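Local structure of glycine betaine, L-proline ABC transporter, glycine/betaine/L-proline-binding protein (ProX) (Borrelia burgdorferi, 3TMG) at residues 180-183 / 184-187; 166-169 / 170-174. The protein binds glycine betaine and probably passes it, and perhaps carnitine, to an ABC importer in the cell membrane. One frame throughout, in Å; residues are numbered along the deposited sequence.

Contact 1. Residues 180-183 / 184-187. With BET (trimethyl glycine), chain E.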
loop_
_atom_site.group_PDB
_atom_site.type_symbol
_atom_site.label_atom_id
_atom_site.label_comp_id
_atom_site.label_asym_id
_atom_site.label_seq_id
_atom_site.Cartn_x
_atom_site.Cartn_y
_atom_site.Cartn_z
ATOM N N PRO A 180 8.309 -3.980 -10.098
ATOM C CA PRO A 180 6.891 -3.853 -9.936
ATOM C C PRO A 180 6.705 -2.520 -9.168
ATOM O O PRO A 180 7.483 -2.225 -8.243
ATOM C CB PRO A 180 6.516 -5.087 -9.102
ATOM C CG PRO A 180 7.750 -5.392 -8.300
ATOM C CD PRO A 180 8.921 -4.923 -9.120
ATOM N N LEU A 181 5.828 -1.665 -9.655
ATOM C CA LEU A 181 5.530 -0.402 -8.958
ATOM C C LEU A 181 4.010 -0.220 -8.981
ATOM O O LEU A 181 3.280 -1.065 -9.489
ATOM C CB LEU A 181 6.263 0.814 -9.552
ATOM C CG LEU A 181 7.313 1.414 -8.599
ATOM C CD1 LEU A 181 8.160 2.483 -9.274
ATOM C CD2 LEU A 181 6.657 1.986 -7.331
ATOM N N TRP A 182 3.528 0.868 -8.399
ATOM C CA TRP A 182 2.108 1.014 -8.219
ATOM C C TRP A 182 1.845 2.466 -8.072
ATOM O O TRP A 182 2.792 3.269 -7.830
ATOM C CB TRP A 182 1.612 0.225 -6.977
ATOM C CG TRP A 182 2.352 0.602 -5.701
ATOM C CD1 TRP A 182 2.071 1.632 -4.792
ATOM C CD2 TRP A 182 3.573 -0.020 -5.225
ATOM N NE1 TRP A 182 3.003 1.650 -3.767
ATOM C CE2 TRP A 182 3.953 0.692 -3.994
ATOM C CE3 TRP A 182 4.359 -1.095 -5.677
ATOM C CZ2 TRP A 182 5.073 0.328 -3.255
ATOM C CZ3 TRP A 182 5.499 -1.443 -4.937
ATOM C CH2 TRP A 182 5.845 -0.756 -3.747
ATOM N N LYS A 183 0.570 2.823 -8.256
ATOM C CA LYS A 183 0.080 4.136 -7.873
ATOM C C LYS A 183 -0.963 3.912 -6.792
ATOM O O LYS A 183 -1.713 2.920 -6.828
ATOM C CB LYS A 183 -0.524 4.925 -9.072
ATOM C CG LYS A 183 0.472 5.246 -10.165
ATOM C CD LYS A 183 -0.180 6.046 -11.311
ATOM C CE LYS A 183 0.876 6.721 -12.203
ATOM N NZ LYS A 183 0.245 7.203 -13.482
ATOM N N PRO A 184 -1.044 4.840 -5.822
ATOM C CA PRO A 184 -0.374 6.131 -5.742
ATOM C C PRO A 184 1.076 5.997 -5.286
ATOM O O PRO A 184 1.351 5.276 -4.327
ATOM C CB PRO A 184 -1.187 6.898 -4.667
ATOM C CG PRO A 184 -1.732 5.794 -3.782
ATOM C CD PRO A 184 -1.993 4.614 -4.724
ATOM N N HIS A 185 1.994 6.687 -5.960
ATOM C CA HIS A 185 3.385 6.701 -5.506
ATOM C C HIS A 185 4.042 7.937 -6.063
ATOM O O HIS A 185 3.814 8.290 -7.247
ATOM C CB HIS A 185 4.142 5.421 -5.930
ATOM C CG HIS A 185 5.358 5.126 -5.069
ATOM N ND1 HIS A 185 6.476 5.865 -5.137
ATOM C CD2 HIS A 185 5.572 4.195 -4.056
ATOM C CE1 HIS A 185 7.410 5.389 -4.265
ATOM N NE2 HIS A 185 6.870 4.368 -3.604
ATOM N N TRP A 186 4.834 8.617 -5.243
ATOM C CA TRP A 186 5.597 9.812 -5.737
ATOM C C TRP A 186 6.673 9.463 -6.770
ATOM O O TRP A 186 7.170 10.350 -7.488
ATOM C CB TRP A 186 6.199 10.599 -4.545
ATOM C CG TRP A 186 6.989 9.682 -3.649
ATOM C CD1 TRP A 186 6.580 9.082 -2.450
ATOM C CD2 TRP A 186 8.315 9.119 -3.921
ATOM N NE1 TRP A 186 7.543 8.210 -1.979
ATOM C CE2 TRP A 186 8.624 8.221 -2.801
ATOM C CE3 TRP A 186 9.260 9.288 -4.934
ATOM C CZ2 TRP A 186 9.821 7.562 -2.710
ATOM C CZ3 TRP A 186 10.450 8.576 -4.846
ATOM C CH2 TRP A 186 10.726 7.734 -3.749
ATOM N N ALA A 187 7.022 8.174 -6.914
ATOM C CA ALA A 187 8.037 7.788 -7.924
ATOM C C ALA A 187 7.641 8.235 -9.341
ATOM O O ALA A 187 8.513 8.573 -10.144
ATOM C CB ALA A 187 8.292 6.278 -7.910
HETATM N N BET E . 1.568 -2.337 -2.280
HETATM C CA BET E . 0.521 -3.091 -1.570
HETATM C C BET E . 0.325 -4.426 -2.303
HETATM O O BET E . 1.103 -5.414 -2.221
HETATM O OXT BET E . -0.645 -4.463 -3.031
HETATM C C1 BET E . 1.722 -0.978 -1.733
HETATM C C2 BET E . 1.232 -2.199 -3.691
HETATM C C3 BET E . 2.851 -3.061 -2.171
#

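Contact 2. Residues 166-169 / 170-174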
loop_
_atom_site.group_PDB
_atom_site.type_symbol
_atom_site.label_atom_id
_atom_site.label_comp_id
_atom_site.label_asym_id
_atom_site.label_seq_id
_atom_site.Cartn_x
_atom_site.Cartn_y
_atom_site.Cartn_z
ATOM N N SER A 166 17.320 1.004 -6.122
ATOM C CA SER A 166 17.795 0.441 -7.390
ATOM C C SER A 166 17.257 1.185 -8.628
ATOM O O SER A 166 17.979 1.408 -9.591
ATOM C CB SER A 166 17.441 -1.037 -7.515
ATOM O OG SER A 166 17.754 -1.737 -6.333
ATOM N N LEU A 167 15.957 1.503 -8.624
ATOM C CA LEU A 167 15.367 2.361 -9.678
ATOM C C LEU A 167 16.104 3.716 -9.813
ATOM O O LEU A 167 16.441 4.141 -10.926
ATOM C CB LEU A 167 13.843 2.591 -9.404
ATOM C CG LEU A 167 13.062 3.516 -10.369
ATOM C CD1 LEU A 167 13.040 2.944 -11.768
ATOM C CD2 LEU A 167 11.616 3.681 -9.879
ATOM N N ASP A 168 16.316 4.382 -8.675
ATOM C CA ASP A 168 17.030 5.675 -8.638
ATOM C C ASP A 168 18.425 5.507 -9.270
ATOM O O ASP A 168 18.821 6.284 -10.131
ATOM C CB ASP A 168 17.146 6.186 -7.195
ATOM C CG ASP A 168 17.627 7.651 -7.111
ATOM O OD1 ASP A 168 17.414 8.447 -8.044
ATOM O OD2 ASP A 168 18.221 8.021 -6.083
ATOM N N SER A 169 19.126 4.447 -8.873
ATOM C CA SER A 169 20.482 4.159 -9.358
ATOM C C SER A 169 20.569 3.890 -10.844
ATOM O O SER A 169 21.448 4.444 -11.529
ATOM C CB SER A 169 21.074 2.950 -8.617
ATOM O OG SER A 169 21.362 3.283 -7.281
ATOM N N SER A 170 19.704 3.005 -11.326
ATOM C CA SER A 170 19.619 2.675 -12.742
ATOM C C SER A 170 19.324 3.883 -13.604
ATOM O O SER A 170 19.951 4.053 -14.675
ATOM C CB SER A 170 18.565 1.611 -12.978
ATOM O OG SER A 170 19.053 0.352 -12.562
ATOM N N ILE A 171 18.387 4.722 -13.159
ATOM C CA ILE A 171 17.999 5.890 -13.963
ATOM C C ILE A 171 19.149 6.901 -14.067
ATOM O O ILE A 171 19.417 7.416 -15.140
ATOM C CB ILE A 171 16.720 6.553 -13.450
ATOM C CG1 ILE A 171 15.518 5.725 -13.913
ATOM C CG2 ILE A 171 16.598 8.017 -13.925
ATOM C CD1 ILE A 171 14.233 6.133 -13.239
ATOM N N LYS A 172 19.824 7.165 -12.947
ATOM C CA LYS A 172 21.052 8.005 -12.967
ATOM C C LYS A 172 22.132 7.448 -13.914
ATOM O O LYS A 172 22.827 8.205 -14.585
ATOM C CB LYS A 172 21.546 8.262 -11.532
ATOM C CG LYS A 172 20.807 9.430 -10.865
ATOM C CD LYS A 172 20.548 9.255 -9.371
ATOM C CE LYS A 172 20.124 10.572 -8.721
ATOM N NZ LYS A 172 19.158 10.414 -7.588
ATOM N N ARG A 173 22.246 6.128 -14.000
ATOM C CA ARG A 173 23.140 5.457 -14.955
ATOM C C ARG A 173 22.590 5.341 -16.368
ATOM O O ARG A 173 23.276 4.836 -17.254
ATOM C CB ARG A 173 23.439 4.021 -14.494
ATOM C CG ARG A 173 24.477 3.942 -13.413
ATOM C CD ARG A 173 24.452 2.595 -12.705
ATOM N NE ARG A 173 25.438 2.632 -11.628
ATOM C CZ ARG A 173 25.356 3.444 -10.580
ATOM N NH1 ARG A 173 24.321 4.263 -10.446
ATOM N NH2 ARG A 173 26.299 3.425 -9.655
ATOM N N ASN A 174 21.350 5.761 -16.579
ATOM C CA ASN A 174 20.650 5.472 -17.823
ATOM C C ASN A 174 20.553 3.977 -18.198
ATOM O O ASN A 174 20.483 3.649 -19.372
ATOM C CB ASN A 174 21.208 6.303 -18.983
ATOM C CG ASN A 174 20.113 6.979 -19.762
ATOM O OD1 ASN A 174 19.381 7.804 -19.217
ATOM N ND2 ASN A 174 19.956 6.601 -21.018
#

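Contact 1. Residues 180-183 / 184-187
Leu-181 sends its two methyl branches to different partners beyond the end of strand 179-183. CD2 lies over a face of the His-185 ring, 4.2 Å from its centroid and 16° off the normal, a CH-pi contact, while CD1 meets CB of Ala-187 at 4.0 Å. A branched apolar side chain suits a buried position with apolar partners on two sides. Trp-182 is the residue that joins this turn to the ligand. Its CG sits between the backbone N and the carbonyl carbon (chi1 55°), which lays one indole face against the quaternary ammonium of the bound trimethyl glycine: methyl C2 is 3.5 Å from CD2 of Trp-182, and C1 is near NE1. With Trp-25 and Trp-72 it belongs to the aromatic pocket by which periplasmic-type binding proteins of this family hold a cation that offers no N-H to bond. The imidazole of His-185 forms an offset edge-to-face pair with the five-membered ring of Trp-182, planes at 81°, its CD2 3.6 Å from NE1 of Trp-182. Lys-183 ends the strand and joins Pro-184 through a cis peptide, which proline adopts far more readily than other residues, and the chain turns away from the strand. Beyond it His-185 is gripped at both nitrogens: ND1 accepts from N of Ala-187 in the ring plane (3.0 Å), capping the start of helix 187-190, and NE2 bonds OE2 of Glu-160.

Contact 2. Residues 166-169 / 170-174
The carbonyl oxygen of Ser-169 takes two bonds from Arg-173. The backbone N of Arg-173 reaches Ser-169 O at 3.1 Å in the regular helical way, and NH1 comes to the same Ser-169 O, also at 3.1 Å, from the opposite face of the carbonyl plane. The second bond stands above that plane and is bent, with an angle of 146° at the hydrogen, although the oxygen lies close to the plane of the guanidinium. The arginine chain runs extended from CG to NE, then folds its charged end back (chi4 64°) so that NH1 returns to the carbonyl. A long cationic side chain is apt here: it adds a second donor to a carbonyl already bonded in the helix, and its charge probably offsets the partial negative charge at the C-terminal end.

Beside it, Lys-172 makes a salt bridge with Asp-168 one turn earlier. Its NZ meets OD1 of Asp-168 at 2.7 Å and OD2 more weakly; bends at chi2 and chi4 bring NZ round to the syn side of the carboxylate. On the side of the helix facing strand 193-195, Leu-167 and Ile-171 run alongside each other in the same direction, with their CD1 atoms 3.7 Å apart, and both pack on Ile-193. Ser-170 adds a weak OG bond to the carbonyl O of Ser-166, a common use of serine within a helix. After helix 160-172, Asn-174 leaves helical geometry with positive phi (56°), which asparagine tolerates better than most residues; its N bonds Ile-171 O at 2.9 Å, and two bonds back into the last turn make a Schellman motif.

Contact 1 is buried, its centre about 9 Å from the centre of the molecule, against about 23 Å for the centre of contact 2, which lies at the surface. They involve successive elements: contact 2 ends helix 160-172, and contact 1 carries strand 179-183 into the turn that follows. The two touch where CD1 of Leu-181 packs on CD2 of Leu-167 at 3.7 Å, and Ile-193 serves both. Their chemistry follows their depth. Aromatic rings and methyl groups dominate the buried turn beside the ligand, whereas contact 2 turns charged groups outward and an apolar pair toward the protein. Contact 1 includes a cap at the start of a helix, contact 2 the close of one.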